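Local coordinates for protein putative oxidoreductase (Klebsiella pneumoniae subsp. pneumoniae MGH 78578, PDB 3E82) that is probably an oxidoreductase of the Gfo/Idh/MocA family, with a Rossmann domain expected to bind an NAD-type cofactor, at residues V68-I73 with H93-K98. Sequence-based numbering, arbitrary orientation.
Sequences VDLVVI and HVVVDK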
ATOM      1  N   VAL B  68     -40.910  15.059 -19.624  1.00 23.68           N
ATOM      2  CA  VAL B  68     -39.599  14.593 -19.184  1.00 24.46           C
ATOM      3  C   VAL B  68     -39.255  13.257 -19.854  1.00 23.45           C
ATOM      4  O   VAL B  68     -40.085  12.351 -19.906  1.00 22.87           O
ATOM      5  CB  VAL B  68     -39.559  14.423 -17.635  1.00 25.18           C
ATOM      6  CG1 VAL B  68     -38.302  13.656 -17.213  1.00 24.40           C
ATOM      7  CG2 VAL B  68     -39.580  15.789 -16.963  1.00 24.88           C
ATOM      8  N   ASP B  69     -38.035  13.156 -20.376  1.00 22.57           N
ATOM      9  CA  ASP B  69     -37.561  11.934 -21.029  1.00 22.24           C
ATOM     10  C   ASP B  69     -36.561  11.245 -20.111  1.00 20.76           C
ATOM     11  O   ASP B  69     -36.533  10.021 -19.999  1.00 20.47           O
ATOM     12  CB  ASP B  69     -36.831  12.249 -22.346  1.00 22.32           C
ATOM     13  CG  ASP B  69     -37.716  12.943 -23.365  1.00 24.35           C
ATOM     14  OD1 ASP B  69     -38.834  12.452 -23.619  1.00 22.97           O
ATOM     15  OD2 ASP B  69     -37.286  13.970 -23.925  1.00 22.42           O
ATOM     16  N   LEU B  70     -35.730  12.049 -19.463  1.00 20.27           N
ATOM     17  CA  LEU B  70     -34.701  11.530 -18.579  1.00 20.02           C
ATOM     18  C   LEU B  70     -34.668  12.236 -17.237  1.00 18.30           C
ATOM     19  O   LEU B  70     -34.690  13.462 -17.166  1.00 21.13           O
ATOM     20  CB  LEU B  70     -33.333  11.672 -19.256  1.00 20.49           C
ATOM     21  CG  LEU B  70     -32.080  11.454 -18.402  1.00 17.22           C
ATOM     22  CD1 LEU B  70     -32.030  10.024 -17.896  1.00 15.35           C
ATOM     23  CD2 LEU B  70     -30.856  11.778 -19.237  1.00 17.88           C
ATOM     24  N   VAL B  71     -34.595  11.447 -16.175  1.00 18.48           N
ATOM     25  CA  VAL B  71     -34.536  11.973 -14.819  1.00 17.74           C
ATOM     26  C   VAL B  71     -33.123  11.807 -14.260  1.00 18.59           C
ATOM     27  O   VAL B  71     -32.550  10.721 -14.333  1.00 17.48           O
ATOM     28  CB  VAL B  71     -35.540  11.217 -13.897  1.00 17.96           C
ATOM     29  CG1 VAL B  71     -35.339  11.619 -12.445  1.00 16.87           C
ATOM     30  CG2 VAL B  71     -36.974  11.517 -14.339  1.00 17.06           C
ATOM     31  N   VAL B  72     -32.559  12.890 -13.727  1.00 17.66           N
ATOM     32  CA  VAL B  72     -31.231  12.858 -13.118  1.00 17.69           C
ATOM     33  C   VAL B  72     -31.458  13.083 -11.614  1.00 18.14           C
ATOM     34  O   VAL B  72     -31.861  14.167 -11.187  1.00 17.48           O
ATOM     35  CB  VAL B  72     -30.306  13.975 -13.688  1.00 17.52           C
ATOM     36  CG1 VAL B  72     -28.988  14.005 -12.926  1.00 16.13           C
ATOM     37  CG2 VAL B  72     -30.039  13.733 -15.173  1.00 19.05           C
ATOM     38  N   ILE B  73     -31.205  12.052 -10.819  1.00 18.15           N
ATOM     39  CA  ILE B  73     -31.424  12.124  -9.380  1.00 17.80           C
ATOM     40  C   ILE B  73     -30.198  12.573  -8.594  1.00 18.79           C
ATOM     41  O   ILE B  73     -29.190  11.864  -8.503  1.00 20.13           O
ATOM     42  CB  ILE B  73     -31.928  10.771  -8.873  1.00 17.49           C
ATOM     43  CG1 ILE B  73     -33.186  10.392  -9.670  1.00 19.40           C
ATOM     44  CG2 ILE B  73     -32.210  10.829  -7.374  1.00 16.71           C
ATOM     45  CD1 ILE B  73     -33.849   9.122  -9.211  1.00 20.34           C
ATOM     46  N   HIS B  93     -36.253   7.488 -18.322  1.00 20.80           N
ATOM     47  CA  HIS B  93     -34.893   6.972 -18.283  1.00 20.48           C
ATOM     48  C   HIS B  93     -34.344   7.575 -16.997  1.00 20.73           C
ATOM     49  O   HIS B  93     -34.781   8.660 -16.584  1.00 19.59           O
ATOM     50  CB  HIS B  93     -34.091   7.469 -19.480  1.00 21.16           C
ATOM     51  CG  HIS B  93     -34.562   6.914 -20.786  1.00 23.56           C
ATOM     52  ND1 HIS B  93     -34.524   5.566 -21.077  1.00 23.01           N
ATOM     53  CD2 HIS B  93     -35.114   7.519 -21.863  1.00 23.56           C
ATOM     54  CE1 HIS B  93     -35.034   5.365 -22.280  1.00 23.58           C
ATOM     55  NE2 HIS B  93     -35.400   6.533 -22.778  1.00 25.86           N
ATOM     56  N   VAL B  94     -33.390   6.899 -16.369  1.00 19.34           N
ATOM     57  CA  VAL B  94     -32.862   7.397 -15.109  1.00 19.16           C
ATOM     58  C   VAL B  94     -31.353   7.337 -14.925  1.00 19.99           C
ATOM     59  O   VAL B  94     -30.715   6.344 -15.259  1.00 19.96           O
ATOM     60  CB  VAL B  94     -33.492   6.623 -13.929  1.00 20.89           C
ATOM     61  CG1 VAL B  94     -33.000   7.195 -12.604  1.00 20.74           C
ATOM     62  CG2 VAL B  94     -35.011   6.669 -14.022  1.00 21.21           C
ATOM     63  N   VAL B  95     -30.797   8.427 -14.401  1.00 18.39           N
ATOM     64  CA  VAL B  95     -29.385   8.501 -14.068  1.00 17.82           C
ATOM     65  C   VAL B  95     -29.403   8.817 -12.568  1.00 19.05           C
ATOM     66  O   VAL B  95     -30.014   9.801 -12.145  1.00 18.37           O
ATOM     67  CB  VAL B  95     -28.658   9.632 -14.823  1.00 18.77           C
ATOM     68  CG1 VAL B  95     -27.359   9.995 -14.095  1.00 16.49           C
ATOM     69  CG2 VAL B  95     -28.349   9.179 -16.258  1.00 16.20           C
ATOM     70  N   VAL B  96     -28.757   7.970 -11.773  1.00 19.05           N
ATOM     71  CA  VAL B  96     -28.726   8.159 -10.322  1.00 18.52           C
ATOM     72  C   VAL B  96     -27.343   8.543  -9.821  1.00 19.06           C
ATOM     73  O   VAL B  96     -26.357   7.857 -10.090  1.00 18.80           O
ATOM     74  CB  VAL B  96     -29.154   6.872  -9.580  1.00 17.77           C
ATOM     75  CG1 VAL B  96     -29.338   7.163  -8.085  1.00 17.08           C
ATOM     76  CG2 VAL B  96     -30.415   6.313 -10.199  1.00 16.76           C
ATOM     77  N   ASP B  97     -27.282   9.653  -9.102  1.00 19.86           N
ATOM     78  CA  ASP B  97     -26.038  10.132  -8.523  1.00 20.69           C
ATOM     79  C   ASP B  97     -25.651   9.100  -7.447  1.00 21.24           C
ATOM     80  O   ASP B  97     -26.524   8.448  -6.877  1.00 18.27           O
ATOM     81  CB  ASP B  97     -26.292  11.500  -7.889  1.00 24.19           C
ATOM     82  CG  ASP B  97     -25.028  12.276  -7.636  1.00 28.41           C
ATOM     83  OD1 ASP B  97     -24.304  12.564  -8.613  1.00 29.96           O
ATOM     84  OD2 ASP B  97     -24.762  12.604  -6.459  1.00 30.23           O
ATOM     85  N   LYS B  98     -24.362   8.919  -7.178  1.00 19.58           N
ATOM     86  CA  LYS B  98     -23.979   7.958  -6.149  1.00 21.35           C
ATOM     87  C   LYS B  98     -24.510   8.421  -4.783  1.00 19.96           C
ATOM     88  O   LYS B  98     -24.568   9.617  -4.507  1.00 19.14           O
ATOM     89  CB  LYS B  98     -22.452   7.795  -6.088  1.00 22.16           C
ATOM     90  CG  LYS B  98     -21.821   7.176  -7.344  1.00 23.25           C
ATOM     91  CD  LYS B  98     -20.345   6.840  -7.111  1.00 24.77           C
ATOM     92  CE  LYS B  98     -19.510   8.075  -6.809  1.00 22.94           C
ATOM     93  NZ  LYS B  98     -19.379   8.948  -8.002  1.00 25.63           N
TER
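L70 lays its CD1 methyl against the backbone of H93 and V94, nearest to H93 O at 3.3 Å, where two parallel strands of the Rossmann sheet run side by side. Strands 70-73 and 93-96, joined through helix 80-89, form one beta-alpha-beta unit. With CG anti to the backbone N (chi1 168°) and a second torsion of 64°, L70 CD1 also comes within 3.6 Å of H93 CB and 4.1 Å of V95 CG2. V72 follows on this same face, its CG2 beside V95 CB, and helix 300-310 covers the group. On the other face, I73 CG1 stands anti to the carbonyl carbon, and the extended chain beyond it carries I73 CD1 obliquely across V94, 4.0 Å from V94 CG1; helix 80-89 packs against both residues. H93 keeps its ring at the strand's start, where CD2 lies 3.4 Å from D69 O while ND1 is hydrogen-bonded to L120 N. Between the two faces the backbones bond in the regular parallel pattern: H93 and V95 are gripped through both N and O, by D69 and V71, then by V71 and I73. At the far end D97, its OD1 hydrogen-bonded to H23 NE2, adds the last link, D97 N to I73 O at 3.0 Å, with the donor in the carbonyl plane.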